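Local structure of BlEst2 (Bacillus licheniformis, 6WPX) at residues A157-W161 against R412-Y416; I168-K172 against V348-G352; F291-N297 against E377-V383; R301-V307 against G365-S371; W318-H322 against S371-K376. The protein probably hydrolyses ester bonds as a secreted lipase or esterase with an alpha/beta-hydrolase core, in a propeptide form whose C-terminal domain is autoinhibitory. All blocks are in the same frame, centred on the assembly; numbering follows the deposited sequence.

Contact 1: residues A157-W161 against R412-Y416; sequences AYSNW and RSIRY
Tyr416 reaches from its strand toward the loop and donates a hydrogen bond from its hydroxyl to the backbone carbonyl of Tyr158, OH to O at 2.7 Å. The donor stands 29° off the carbonyl plane of Tyr158, and Tyr416 OH is hydrogen-bonded a second time, to Lys172 NZ, so two partners hold this hydroxyl. The two tyrosine rings meet T-shaped: Tyr158 turns its CD2 edge onto the face of Tyr416, CD2 lying 3.5 Å from Tyr416 CZ with the planes at 72°. Tyr158 OH itself points elsewhere, to a weak bond with Asn173 N. The loop 157-161, which links helices 152-157 and 163-169, thus rests on strand 407-417 of the C-terminal antiparallel sheet. Asn160 is directed toward that strand. Its amide donates weakly, ND2 to Ser413 O at 3.3 Å, while OD1 lies 3.2 Å from Ser413 CA and 3.4 Å from Ile414 CG1 without finding a well-angled N-H on segment 412-416. Farther along, Arg412 spreads over the six-membered ring of Trp161. Extended from CG to NE (chi2 164°), Arg412 puts CD 4.2 Å from that ring's centroid in a CH-pi contact, and Trp161 CH2 sits 3.6 Å above the centre of the guanidinium. The indole nitrogen has its own partner, NE1 being bonded to Asp452 OD2. Ser159 OG turns back to Leu156 O.

Contact 2: residues I168-K172 against V348-G352; sequences ILGQK and VFEGG
A Schellman motif ending helix 163-169 meets a type II beta turn running from Phe349 to Gly352, with Leu169 and Gln171 supplying the side chains that touch the turn. Leu169 straddles its far half: CD1 lies 3.7 Å from Phe349 O, and CD2 lies 3.6 Å from Gly351 O and 3.7 Å from Gly352 CA. Both glycines present bare backbone to the leucine, and Gly351 also takes the positive phi (105°) of its place in the turn. Inside the turn Gly352 N bonds weakly to Phe349 O; Thr345 OG1 serves both, with a bond to Phe349 O and a weak one to Gly352 N. Gly170, with positive phi as well, ends the helix and brings Gln171 toward Val348 and Phe349. There the glutamine chain bends at chi1 (73°) and then runs straight, carrying its amide over the Phe349 ring, NE2 3.3 Å above the plane toward the rim. Amide and ring planes are almost perpendicular, 89° apart. Gln171 NE2 also comes 2.7 Å from Val348 O, yet the angle is too poor for a hydrogen bond. Gln171 OE1, buried at 3.3 Å from Phe349 CD2, has no polar partner in the model. Ala157 of helix 152-157 packs on both Gln171 and Val348.

Contact 3: residues F291-N297 against E377-V383; sequences FIRGGEN and EAFLFIV
Phe379 lays its ring flat across the backbone of the facing strand, over the Gly294-Gly295 peptide, with Gly295 N 3.6 Å above the ring centre. Its chi1 of 75° folds the ring over that strand, and two glycines there keep the peptide bare, as in aromatic rescue of glycine in antiparallel sheets. Six backbone hydrogen bonds join Phe291 with Val383, Arg293 with Phe381 and Gly295 with Phe379; Asn297 and Glu377 add another two. On the same face as Phe379, Phe291 and Phe381 meet obliquely, CE2 to CE2 at 4.1 Å. Phe291 CZ also sits 3.5 Å above the centre of the Arg293 guanidinium, whose NH1 bonds to Ile292 O at 2.8 Å and makes a salt bridge with Asp452. At the strand end, Asn297 ND2 donates almost straight (167°) to the anti side of Glu377 OE2 at 3.0 Å, 29° out of the carboxylate plane; the other oxygen, OE1, is bonded to Ser320 OG. On the opposite face, Ile292 and Ile382 lie side by side, CG1 to CG1 at 4.0 Å, and Ile292 CG2 touches Leu380 CD1 at 3.7 Å. Helix 163-169 packs on its Ala378-Leu380 part through Trp164, Leu165 and Ile168, and Ile468 of strand 462-473 meets Ile292. Toward the other, strand 300-307 brings Phe305 against Phe381, and Trp318 of strand 313-320 stacks on Phe379 opposite the glycines.

Contact 4: residues R301-V307 against G365-S371; sequences REEEFAV and GTWKIAS
Arg301 and Ser371 begin an antiparallel ladder that runs unbroken to Val307 and Gly365. Four hydrogen-bonded pairs contribute two N-H to O bonds each, among them Ile369 N to Glu303 O at 2.9 Å, and CA-H to O contacts fill the non-hydrogen-bonded pairs between them. Aromatic contacts gather at one end. Phe305 takes chi1 near 68°, which tips its ring across the partner strand, and Trp367 CB sits over its face, 3.7 Å from the centroid and 19° off the normal. The rings barely overlap: their planes differ by 26° but are slid apart. Val307 CG2 packs at 3.4 Å against Trp367 CD1, while the indole NE1 is bonded to Ala363 O. Lys368, bent at chi3, reaches diagonally across the strands to Glu302, NZ to OE2 at 3.3 Å, a salt bridge whose hydrogen bond is weak. Within one strand, a second salt bridge has Arg301 NE meeting Glu303 OE1 at 3.1 Å from above the carboxylate plane. Glu303 CB makes an apolar touch on Ile369 CG2 (3.7 Å). Glu302, Glu304, Thr366 and Lys368 make the more exposed face; the other is apolar at the Phe305-Val307 end and charged at the Arg301-Glu303 end. Phe305 and Ile369 pack toward Phe381, Ile369 also on Trp318, while Trp367 and Val307 meet Pro362. Cohesion across the strands therefore rests on backbone bonds and inward apolar packing, the long, solvent-facing Glu302-Lys368 pair probably adding little.

Contact 5: residues W318-H322 against S371-K376; sequences WLSNH and SSVKQK
His322 leans into the bend 373-376, touching it with most of its ring. CB lies 3.9 Å from Gln375 NE2, and chi1 of 64° turns the edge of the ring toward the loop. CG follows, beside the same Gln375 NE2, then CD2, 3.5 Å from that nitrogen and as near to Lys376 O, which lies in the ring plane at the edge. On the other side CE1 rests against Val373 CG1 at 3.6 Å. At the tip, NE2 donates to Gln375 O at 2.9 Å; the donor rises 58° above that carbonyl plane, and the bond is bent, with an N-H to O angle of 145°. The Gln375 side chain slides past the imidazole in the opposite direction, its amide nearly perpendicular to the ring. Ser320 OG lies above the ring centre at 4.2 Å and accepts the almost straight bond from His322 N, closing an ST turn just where strand 313-320 ends. Deeper in, Ser371 CB presses on one face of the Trp318 indole, 3.3 Å from CZ2. Asn321 OD1 finds Ala378 N outside the two segments. A single clear side-chain donor thus links the two segments directly, through a backbone carbonyl of the bend; the other contacts are mostly packing, and the polar ends of Trp318, Ser320 and Ser371 all bond to the Glu377 carboxylate at the start of strand 377-386.

Contact 3 is a buried ladder; contact 4 is a matching ladder on a second sheet, with one face toward contact 3 and the other more exposed. The two ladders use consecutive strands (290-297 then 300-307, 365-372 then 377-386), and contact 5 spans between their sheets beside Glu377, sharing Ser371 with contact 4. Contacts 1 and 2 involve the loops on either side of helix 163-169 and rely on side chains meeting loops or a strand, not on backbone ladders. Contact 1 is buried, contact 2 partly so, and Lys172 to Tyr416 ties them together. Salt bridges concentrate in contact 4; every contact uses a ring face, but rings meet one another only in contacts 1, 3 and 4.

Contact 1: residues A157-W161 against R412-Y416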
# COMPACT_ATOMS: atom_id res chain seq x y z
N ALA A 157 -1.13 4.71 7.21
CA ALA A 157 -0.63 4.20 8.49
C ALA A 157 0.29 5.20 9.23
O ALA A 157 0.34 5.20 10.45
CB ALA A 157 0.13 2.91 8.27
N TYR A 158 1.08 5.97 8.47
CA TYR A 158 2.02 6.94 9.02
C TYR A 158 1.43 8.35 9.17
O TYR A 158 2.13 9.27 9.58
CB TYR A 158 3.29 6.95 8.16
CG TYR A 158 4.21 5.83 8.57
CD1 TYR A 158 3.99 4.53 8.13
CD2 TYR A 158 5.24 6.05 9.49
CE1 TYR A 158 4.78 3.47 8.57
CE2 TYR A 158 6.03 4.99 9.95
CZ TYR A 158 5.80 3.71 9.47
OH TYR A 158 6.58 2.67 9.89
N SER A 159 0.14 8.51 8.90
CA SER A 159 -0.51 9.82 8.98
C SER A 159 -1.00 10.16 10.37
O SER A 159 -1.09 9.27 11.23
CB SER A 159 -1.62 9.94 7.94
OG SER A 159 -2.76 9.19 8.33
N ASN A 160 -1.26 11.45 10.63
CA ASN A 160 -1.70 11.92 11.94
C ASN A 160 -2.91 11.18 12.49
O ASN A 160 -2.84 10.74 13.62
CB ASN A 160 -1.96 13.44 11.91
CG ASN A 160 -0.67 14.21 11.87
OD1 ASN A 160 0.03 14.19 10.86
ND2 ASN A 160 -0.31 14.86 12.96
N TRP A 161 -4.00 11.07 11.73
CA TRP A 161 -5.20 10.41 12.27
C TRP A 161 -4.99 8.95 12.62
O TRP A 161 -5.66 8.46 13.52
CB TRP A 161 -6.43 10.56 11.35
CG TRP A 161 -6.94 11.97 11.20
CD1 TRP A 161 -7.10 12.67 10.04
CD2 TRP A 161 -7.45 12.81 12.25
NE1 TRP A 161 -7.63 13.91 10.30
CE2 TRP A 161 -7.85 14.03 11.65
CE3 TRP A 161 -7.55 12.68 13.65
CZ2 TRP A 161 -8.37 15.09 12.39
CZ3 TRP A 161 -8.06 13.74 14.38
CH2 TRP A 161 -8.46 14.93 13.75
N ARG A 412 -2.44 18.99 9.83
CA ARG A 412 -1.84 18.14 10.87
C ARG A 412 -0.69 17.45 10.16
O ARG A 412 -0.86 17.00 9.03
CB ARG A 412 -2.83 17.10 11.40
CG ARG A 412 -3.77 17.67 12.45
CD ARG A 412 -4.98 16.78 12.70
NE ARG A 412 -6.00 17.55 13.40
CZ ARG A 412 -6.16 17.56 14.72
NH1 ARG A 412 -7.07 18.36 15.27
NH2 ARG A 412 -5.41 16.79 15.49
N SER A 413 0.50 17.45 10.76
CA SER A 413 1.64 16.84 10.11
C SER A 413 2.57 16.11 11.09
O SER A 413 2.55 16.37 12.30
CB SER A 413 2.42 17.87 9.30
OG SER A 413 2.91 18.87 10.17
N ILE A 414 3.33 15.15 10.55
CA ILE A 414 4.37 14.41 11.28
C ILE A 414 5.60 14.38 10.39
O ILE A 414 5.48 14.06 9.20
CB ILE A 414 4.01 12.96 11.74
CG1 ILE A 414 2.70 12.89 12.53
CG2 ILE A 414 5.15 12.35 12.57
CD1 ILE A 414 2.04 11.44 12.59
N ARG A 415 6.76 14.71 10.96
CA ARG A 415 8.03 14.59 10.29
C ARG A 415 8.82 13.52 11.05
O ARG A 415 8.97 13.59 12.27
CB ARG A 415 8.80 15.93 10.23
CG ARG A 415 10.07 15.82 9.39
CD ARG A 415 10.89 17.08 9.40
NE ARG A 415 11.16 17.58 10.75
CZ ARG A 415 12.22 17.23 11.47
NH1 ARG A 415 13.13 16.41 10.98
NH2 ARG A 415 12.38 17.71 12.70
N TYR A 416 9.26 12.50 10.31
CA TYR A 416 10.03 11.36 10.80
C TYR A 416 11.46 11.48 10.31
O TYR A 416 11.70 12.03 9.24
CB TYR A 416 9.47 10.03 10.26
CG TYR A 416 8.03 9.74 10.58
CD1 TYR A 416 7.00 10.20 9.75
CD2 TYR A 416 7.68 8.97 11.69
CE1 TYR A 416 5.67 9.90 10.02
CE2 TYR A 416 6.35 8.72 12.00
CZ TYR A 416 5.35 9.15 11.14
OH TYR A 416 4.02 8.88 11.42

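Contact 2: residues I168-K172 against V348-G352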
# COMPACT_ATOMS: atom_id res chain seq x y z
N ILE A 168 -0.59 0.83 18.71
CA ILE A 168 -0.91 -0.46 19.34
C ILE A 168 -0.93 -1.65 18.35
O ILE A 168 -0.74 -2.78 18.80
CB ILE A 168 -2.15 -0.47 20.25
CG1 ILE A 168 -3.37 0.16 19.56
CG2 ILE A 168 -1.83 0.18 21.61
CD1 ILE A 168 -4.57 0.08 20.39
N LEU A 169 -1.07 -1.41 17.03
CA LEU A 169 -0.98 -2.53 16.08
C LEU A 169 0.50 -2.97 15.87
O LEU A 169 0.75 -4.08 15.39
CB LEU A 169 -1.66 -2.22 14.73
CG LEU A 169 -3.21 -2.13 14.70
CD1 LEU A 169 -3.73 -2.15 13.24
CD2 LEU A 169 -3.87 -3.26 15.48
N GLY A 170 1.45 -2.10 16.26
CA GLY A 170 2.89 -2.30 16.07
C GLY A 170 3.23 -2.30 14.59
O GLY A 170 4.16 -2.98 14.17
N GLN A 171 2.42 -1.58 13.79
CA GLN A 171 2.61 -1.55 12.34
C GLN A 171 3.68 -0.56 11.91
O GLN A 171 3.98 -0.46 10.73
CB GLN A 171 1.27 -1.34 11.59
CG GLN A 171 0.69 0.06 11.67
CD GLN A 171 -0.69 0.15 11.08
OE1 GLN A 171 -1.69 0.21 11.79
NE2 GLN A 171 -0.78 0.14 9.76
N LYS A 172 4.23 0.21 12.86
CA LYS A 172 5.29 1.10 12.48
C LYS A 172 6.59 0.38 12.73
O LYS A 172 6.93 0.02 13.86
CB LYS A 172 5.23 2.47 13.17
CG LYS A 172 4.10 3.36 12.66
CD LYS A 172 4.01 4.65 13.47
CE LYS A 172 3.34 5.74 12.67
NZ LYS A 172 2.97 6.91 13.51
N VAL A 348 -0.10 -3.79 5.55
CA VAL A 348 0.27 -2.59 6.34
C VAL A 348 -0.57 -2.52 7.62
O VAL A 348 0.00 -2.12 8.61
CB VAL A 348 0.11 -1.37 5.44
CG1 VAL A 348 -0.00 -0.09 6.22
CG2 VAL A 348 1.24 -1.32 4.44
N PHE A 349 -1.85 -2.89 7.57
CA PHE A 349 -2.66 -2.83 8.79
C PHE A 349 -2.88 -4.23 9.41
O PHE A 349 -3.77 -4.38 10.25
CB PHE A 349 -4.01 -2.12 8.53
CG PHE A 349 -3.91 -0.62 8.36
CD1 PHE A 349 -3.70 -0.05 7.11
CD2 PHE A 349 -4.03 0.23 9.45
CE1 PHE A 349 -3.60 1.34 6.96
CE2 PHE A 349 -3.93 1.62 9.30
CZ PHE A 349 -3.73 2.17 8.06
N GLU A 350 -2.04 -5.23 9.07
CA GLU A 350 -2.14 -6.56 9.67
C GLU A 350 -2.21 -6.47 11.22
O GLU A 350 -1.49 -5.67 11.84
CB GLU A 350 -0.93 -7.42 9.26
CG GLU A 350 -0.94 -8.84 9.79
CD GLU A 350 0.09 -9.72 9.13
OE1 GLU A 350 -0.29 -10.48 8.22
OE2 GLU A 350 1.29 -9.59 9.46
N GLY A 351 -3.11 -7.25 11.81
CA GLY A 351 -3.28 -7.30 13.26
C GLY A 351 -4.49 -6.59 13.81
O GLY A 351 -4.80 -6.72 14.99
N GLY A 352 -5.18 -5.81 12.97
CA GLY A 352 -6.36 -5.07 13.38
C GLY A 352 -7.64 -5.61 12.77
O GLY A 352 -7.64 -6.68 12.15

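Contact 3: residues F291-N297 against E377-V383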
# COMPACT_ATOMS: atom_id res chain seq x y z
N PHE A 291 -12.79 10.97 3.89
CA PHE A 291 -12.94 11.77 5.10
C PHE A 291 -12.37 10.85 6.15
O PHE A 291 -12.74 9.66 6.20
CB PHE A 291 -14.39 12.16 5.43
CG PHE A 291 -14.46 12.83 6.79
CD1 PHE A 291 -14.02 14.14 6.96
CD2 PHE A 291 -14.95 12.15 7.90
CE1 PHE A 291 -14.10 14.77 8.20
CE2 PHE A 291 -15.04 12.79 9.14
CZ PHE A 291 -14.61 14.09 9.28
N ILE A 292 -11.45 11.37 6.97
CA ILE A 292 -10.75 10.56 7.96
C ILE A 292 -10.67 11.19 9.32
O ILE A 292 -10.35 12.37 9.44
CB ILE A 292 -9.29 10.22 7.46
CG1 ILE A 292 -9.27 9.58 6.06
CG2 ILE A 292 -8.49 9.37 8.47
CD1 ILE A 292 -7.90 9.56 5.42
N ARG A 293 -10.87 10.36 10.36
CA ARG A 293 -10.66 10.70 11.77
C ARG A 293 -9.97 9.53 12.46
O ARG A 293 -9.94 8.44 11.94
CB ARG A 293 -11.97 11.11 12.48
CG ARG A 293 -12.53 12.48 12.04
CD ARG A 293 -11.65 13.64 12.49
NE ARG A 293 -12.17 14.96 12.09
CZ ARG A 293 -11.87 15.58 10.96
NH1 ARG A 293 -11.11 14.99 10.06
NH2 ARG A 293 -12.37 16.78 10.70
N GLY A 294 -9.39 9.80 13.60
CA GLY A 294 -8.71 8.80 14.41
C GLY A 294 -8.65 9.25 15.85
O GLY A 294 -8.91 10.41 16.16
N GLY A 295 -8.29 8.34 16.73
CA GLY A 295 -8.21 8.66 18.14
C GLY A 295 -8.27 7.41 18.97
O GLY A 295 -7.98 6.31 18.48
N GLU A 296 -8.68 7.57 20.20
CA GLU A 296 -8.86 6.49 21.15
C GLU A 296 -10.26 6.60 21.69
O GLU A 296 -10.84 7.70 21.74
CB GLU A 296 -7.84 6.62 22.29
CG GLU A 296 -6.47 6.11 21.88
CD GLU A 296 -5.33 6.33 22.88
OE1 GLU A 296 -5.48 7.16 23.80
OE2 GLU A 296 -4.28 5.67 22.71
N ASN A 297 -10.83 5.45 22.05
CA ASN A 297 -12.17 5.37 22.58
C ASN A 297 -12.18 4.40 23.75
O ASN A 297 -11.83 3.23 23.60
CB ASN A 297 -13.14 4.93 21.49
CG ASN A 297 -14.56 4.71 21.96
OD1 ASN A 297 -15.02 5.34 22.91
ND2 ASN A 297 -15.28 3.85 21.27
N GLU A 377 -10.01 1.13 22.90
CA GLU A 377 -9.66 0.93 21.48
C GLU A 377 -8.98 2.17 20.90
O GLU A 377 -9.21 3.24 21.38
CB GLU A 377 -10.89 0.60 20.63
CG GLU A 377 -11.76 1.80 20.34
CD GLU A 377 -12.80 1.63 19.27
OE1 GLU A 377 -12.71 0.68 18.51
OE2 GLU A 377 -13.68 2.48 19.19
N ALA A 378 -8.03 1.93 20.01
CA ALA A 378 -7.51 2.99 19.13
C ALA A 378 -8.30 2.79 17.82
O ALA A 378 -8.56 1.66 17.46
CB ALA A 378 -6.03 2.92 18.91
N PHE A 379 -8.70 3.88 17.19
CA PHE A 379 -9.48 3.75 15.98
C PHE A 379 -9.00 4.62 14.85
O PHE A 379 -8.27 5.59 15.04
CB PHE A 379 -10.98 4.04 16.27
CG PHE A 379 -11.32 5.51 16.46
CD1 PHE A 379 -11.62 6.32 15.37
CD2 PHE A 379 -11.31 6.08 17.72
CE1 PHE A 379 -11.92 7.66 15.54
CE2 PHE A 379 -11.63 7.42 17.90
CZ PHE A 379 -11.92 8.21 16.81
N LEU A 380 -9.44 4.27 13.65
CA LEU A 380 -9.22 5.02 12.43
C LEU A 380 -10.54 4.91 11.70
O LEU A 380 -10.97 3.81 11.38
CB LEU A 380 -8.05 4.45 11.61
CG LEU A 380 -7.63 5.23 10.35
CD1 LEU A 380 -7.28 6.69 10.69
CD2 LEU A 380 -6.45 4.56 9.68
N PHE A 381 -11.21 6.04 11.53
CA PHE A 381 -12.53 6.15 10.90
C PHE A 381 -12.34 6.72 9.53
O PHE A 381 -11.78 7.80 9.38
CB PHE A 381 -13.44 7.07 11.76
CG PHE A 381 -14.75 7.42 11.07
CD1 PHE A 381 -15.55 6.43 10.51
CD2 PHE A 381 -15.16 8.74 10.98
CE1 PHE A 381 -16.74 6.76 9.86
CE2 PHE A 381 -16.37 9.07 10.35
CZ PHE A 381 -17.16 8.08 9.80
N ILE A 382 -12.81 5.99 8.50
CA ILE A 382 -12.62 6.42 7.12
C ILE A 382 -13.91 6.29 6.35
O ILE A 382 -14.58 5.25 6.39
CB ILE A 382 -11.46 5.63 6.41
CG1 ILE A 382 -10.13 5.79 7.15
CG2 ILE A 382 -11.31 5.99 4.91
CD1 ILE A 382 -9.14 4.70 6.84
N VAL A 383 -14.21 7.33 5.59
CA VAL A 383 -15.35 7.35 4.68
C VAL A 383 -14.80 7.58 3.28
O VAL A 383 -14.00 8.50 3.09
CB VAL A 383 -16.42 8.43 5.05
CG1 VAL A 383 -17.60 8.40 4.07
CG2 VAL A 383 -16.92 8.24 6.47

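Contact 4: residues R301-V307 against G365-S371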
# COMPACT_ATOMS: atom_id res chain seq x y z
N ARG A 301 -17.69 6.62 21.38
CA ARG A 301 -17.07 7.63 20.55
C ARG A 301 -17.97 7.85 19.36
O ARG A 301 -18.31 6.90 18.65
CB ARG A 301 -15.66 7.25 20.08
CG ARG A 301 -15.01 8.28 19.13
CD ARG A 301 -14.58 9.51 19.91
NE ARG A 301 -13.73 10.43 19.16
CZ ARG A 301 -12.46 10.69 19.45
NH1 ARG A 301 -11.85 10.05 20.44
NH2 ARG A 301 -11.78 11.56 18.72
N GLU A 302 -18.33 9.10 19.13
CA GLU A 302 -19.14 9.46 17.98
C GLU A 302 -18.35 10.41 17.11
O GLU A 302 -17.63 11.27 17.62
CB GLU A 302 -20.48 10.08 18.39
CG GLU A 302 -21.31 9.18 19.30
CD GLU A 302 -22.75 9.60 19.56
OE1 GLU A 302 -23.61 8.69 19.59
OE2 GLU A 302 -23.03 10.80 19.78
N GLU A 303 -18.46 10.23 15.79
CA GLU A 303 -17.81 11.09 14.80
C GLU A 303 -18.83 11.49 13.77
O GLU A 303 -19.42 10.64 13.10
CB GLU A 303 -16.62 10.38 14.09
CG GLU A 303 -15.38 10.23 14.96
CD GLU A 303 -14.64 11.49 15.38
OE1 GLU A 303 -13.73 11.36 16.23
OE2 GLU A 303 -14.98 12.60 14.90
N GLU A 304 -19.06 12.79 13.65
CA GLU A 304 -19.99 13.30 12.65
C GLU A 304 -19.25 13.48 11.34
O GLU A 304 -18.04 13.63 11.32
CB GLU A 304 -20.58 14.65 13.09
CG GLU A 304 -21.59 14.54 14.22
CD GLU A 304 -22.28 15.84 14.56
OE1 GLU A 304 -21.76 16.92 14.21
OE2 GLU A 304 -23.36 15.78 15.20
N PHE A 305 -19.98 13.42 10.25
CA PHE A 305 -19.41 13.67 8.93
C PHE A 305 -20.50 14.12 7.99
O PHE A 305 -21.61 13.60 8.02
CB PHE A 305 -18.60 12.48 8.37
CG PHE A 305 -19.37 11.23 7.99
CD1 PHE A 305 -19.66 10.26 8.95
CD2 PHE A 305 -19.75 11.00 6.68
CE1 PHE A 305 -20.35 9.09 8.60
CE2 PHE A 305 -20.45 9.84 6.33
CZ PHE A 305 -20.73 8.88 7.29
N ALA A 306 -20.17 15.10 7.16
CA ALA A 306 -21.04 15.64 6.14
C ALA A 306 -21.04 14.73 4.92
O ALA A 306 -20.00 14.17 4.54
CB ALA A 306 -20.56 17.03 5.74
N VAL A 307 -22.21 14.57 4.32
CA VAL A 307 -22.37 13.88 3.05
C VAL A 307 -23.06 14.93 2.21
O VAL A 307 -24.19 15.32 2.52
CB VAL A 307 -23.17 12.55 3.12
CG1 VAL A 307 -23.50 12.04 1.70
CG2 VAL A 307 -22.39 11.49 3.90
N GLY A 365 -26.45 15.48 4.16
CA GLY A 365 -26.56 16.02 5.51
C GLY A 365 -25.49 15.47 6.42
O GLY A 365 -24.49 14.91 5.96
N THR A 366 -25.69 15.65 7.72
CA THR A 366 -24.74 15.21 8.73
C THR A 366 -25.08 13.80 9.19
O THR A 366 -26.12 13.57 9.83
CB THR A 366 -24.72 16.17 9.94
OG1 THR A 366 -24.61 17.51 9.47
CG2 THR A 366 -23.58 15.85 10.92
N TRP A 367 -24.19 12.88 8.89
CA TRP A 367 -24.27 11.50 9.33
C TRP A 367 -23.42 11.42 10.56
O TRP A 367 -22.63 12.32 10.82
CB TRP A 367 -23.67 10.56 8.27
CG TRP A 367 -24.54 10.36 7.09
CD1 TRP A 367 -24.94 11.30 6.19
CD2 TRP A 367 -25.16 9.13 6.69
NE1 TRP A 367 -25.75 10.73 5.23
CE2 TRP A 367 -25.89 9.39 5.51
CE3 TRP A 367 -25.11 7.81 7.18
CZ2 TRP A 367 -26.62 8.40 4.84
CZ3 TRP A 367 -25.81 6.82 6.49
CH2 TRP A 367 -26.56 7.12 5.35
N LYS A 368 -23.53 10.32 11.31
CA LYS A 368 -22.76 10.13 12.53
C LYS A 368 -22.47 8.66 12.72
O LYS A 368 -23.37 7.81 12.60
CB LYS A 368 -23.55 10.71 13.73
CG LYS A 368 -22.89 10.55 15.10
CD LYS A 368 -23.66 11.31 16.22
CE LYS A 368 -25.03 10.75 16.54
NZ LYS A 368 -25.61 11.38 17.77
N ILE A 369 -21.20 8.35 12.99
CA ILE A 369 -20.80 7.00 13.31
C ILE A 369 -20.63 6.96 14.82
O ILE A 369 -20.23 7.95 15.43
CB ILE A 369 -19.53 6.50 12.55
CG1 ILE A 369 -19.35 4.95 12.72
CG2 ILE A 369 -18.27 7.24 13.02
CD1 ILE A 369 -18.86 4.25 11.55
N ALA A 370 -20.95 5.83 15.43
CA ALA A 370 -20.79 5.64 16.85
C ALA A 370 -20.15 4.28 17.10
O ALA A 370 -20.56 3.29 16.51
CB ALA A 370 -22.14 5.77 17.58
N SER A 371 -19.14 4.25 17.96
CA SER A 371 -18.49 3.01 18.37
C SER A 371 -18.62 2.90 19.88
O SER A 371 -18.21 3.82 20.60
CB SER A 371 -17.01 3.00 17.99
OG SER A 371 -16.39 1.79 18.37

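Contact 5: residues W318-H322 against S371-K376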
# COMPACT_ATOMS: atom_id res chain seq x y z
N TRP A 318 -14.72 1.56 10.18
CA TRP A 318 -14.22 1.84 11.52
C TRP A 318 -13.13 0.80 11.78
O TRP A 318 -13.42 -0.37 12.02
CB TRP A 318 -15.34 1.78 12.58
CG TRP A 318 -14.89 2.20 13.95
CD1 TRP A 318 -14.30 1.40 14.90
CD2 TRP A 318 -14.99 3.51 14.53
NE1 TRP A 318 -14.04 2.14 16.04
CE2 TRP A 318 -14.44 3.44 15.83
CE3 TRP A 318 -15.46 4.75 14.06
CZ2 TRP A 318 -14.40 4.54 16.69
CZ3 TRP A 318 -15.38 5.86 14.90
CH2 TRP A 318 -14.89 5.74 16.21
N LEU A 319 -11.87 1.21 11.68
CA LEU A 319 -10.72 0.33 11.94
C LEU A 319 -10.42 0.40 13.40
O LEU A 319 -10.44 1.48 13.97
CB LEU A 319 -9.47 0.73 11.15
CG LEU A 319 -9.50 0.48 9.63
CD1 LEU A 319 -10.26 1.60 8.90
CD2 LEU A 319 -8.09 0.37 9.11
N SER A 320 -10.20 -0.76 14.03
CA SER A 320 -9.95 -0.87 15.47
C SER A 320 -8.93 -1.98 15.75
O SER A 320 -8.69 -2.83 14.90
CB SER A 320 -11.25 -1.18 16.20
OG SER A 320 -11.05 -1.31 17.60
N ASN A 321 -8.36 -1.98 16.95
CA ASN A 321 -7.44 -3.04 17.36
C ASN A 321 -8.25 -4.25 17.87
O ASN A 321 -7.67 -5.32 18.10
CB ASN A 321 -6.44 -2.54 18.41
CG ASN A 321 -7.08 -1.95 19.62
OD1 ASN A 321 -7.78 -0.94 19.54
ND2 ASN A 321 -6.76 -2.50 20.78
N HIS A 322 -9.57 -4.12 18.02
CA HIS A 322 -10.36 -5.27 18.43
C HIS A 322 -11.66 -5.34 17.64
O HIS A 322 -12.07 -4.38 16.98
CB HIS A 322 -10.53 -5.41 19.96
CG HIS A 322 -11.28 -4.31 20.63
ND1 HIS A 322 -12.66 -4.24 20.55
CD2 HIS A 322 -10.83 -3.34 21.46
CE1 HIS A 322 -13.00 -3.20 21.29
NE2 HIS A 322 -11.94 -2.63 21.86
N SER A 371 -19.14 4.25 17.96
CA SER A 371 -18.49 3.01 18.37
C SER A 371 -18.62 2.90 19.88
O SER A 371 -18.21 3.82 20.60
CB SER A 371 -17.01 3.00 17.99
OG SER A 371 -16.39 1.79 18.37
N SER A 372 -19.25 1.83 20.34
CA SER A 372 -19.43 1.57 21.77
C SER A 372 -18.57 0.37 22.11
O SER A 372 -18.72 -0.68 21.50
CB SER A 372 -20.90 1.31 22.10
OG SER A 372 -21.10 1.21 23.50
N VAL A 373 -17.62 0.57 23.01
CA VAL A 373 -16.67 -0.48 23.41
C VAL A 373 -16.70 -0.71 24.92
O VAL A 373 -17.01 0.20 25.67
CB VAL A 373 -15.23 -0.18 22.90
CG1 VAL A 373 -15.13 -0.25 21.38
CG2 VAL A 373 -14.71 1.16 23.41
N LYS A 374 -16.30 -1.91 25.33
CA LYS A 374 -16.18 -2.31 26.76
C LYS A 374 -14.69 -2.31 27.12
O LYS A 374 -14.36 -2.11 28.29
CB LYS A 374 -16.74 -3.71 26.98
N GLN A 375 -13.87 -2.54 26.10
CA GLN A 375 -12.39 -2.57 26.17
C GLN A 375 -11.88 -1.39 25.33
O GLN A 375 -12.45 -1.12 24.30
CB GLN A 375 -11.94 -3.89 25.57
CG GLN A 375 -10.45 -3.98 25.27
CD GLN A 375 -10.05 -5.42 25.03
OE1 GLN A 375 -9.98 -6.21 25.97
NE2 GLN A 375 -9.79 -5.76 23.78
N LYS A 376 -10.83 -0.75 25.82
CA LYS A 376 -10.14 0.42 25.23
C LYS A 376 -9.77 0.15 23.77
O LYS A 376 -9.32 -0.96 23.45
CB LYS A 376 -8.91 0.70 26.11
CG LYS A 376 -8.13 1.97 25.81
CD LYS A 376 -6.91 2.10 26.67
CE LYS A 376 -7.17 1.67 28.11
NZ LYS A 376 -5.93 1.37 28.85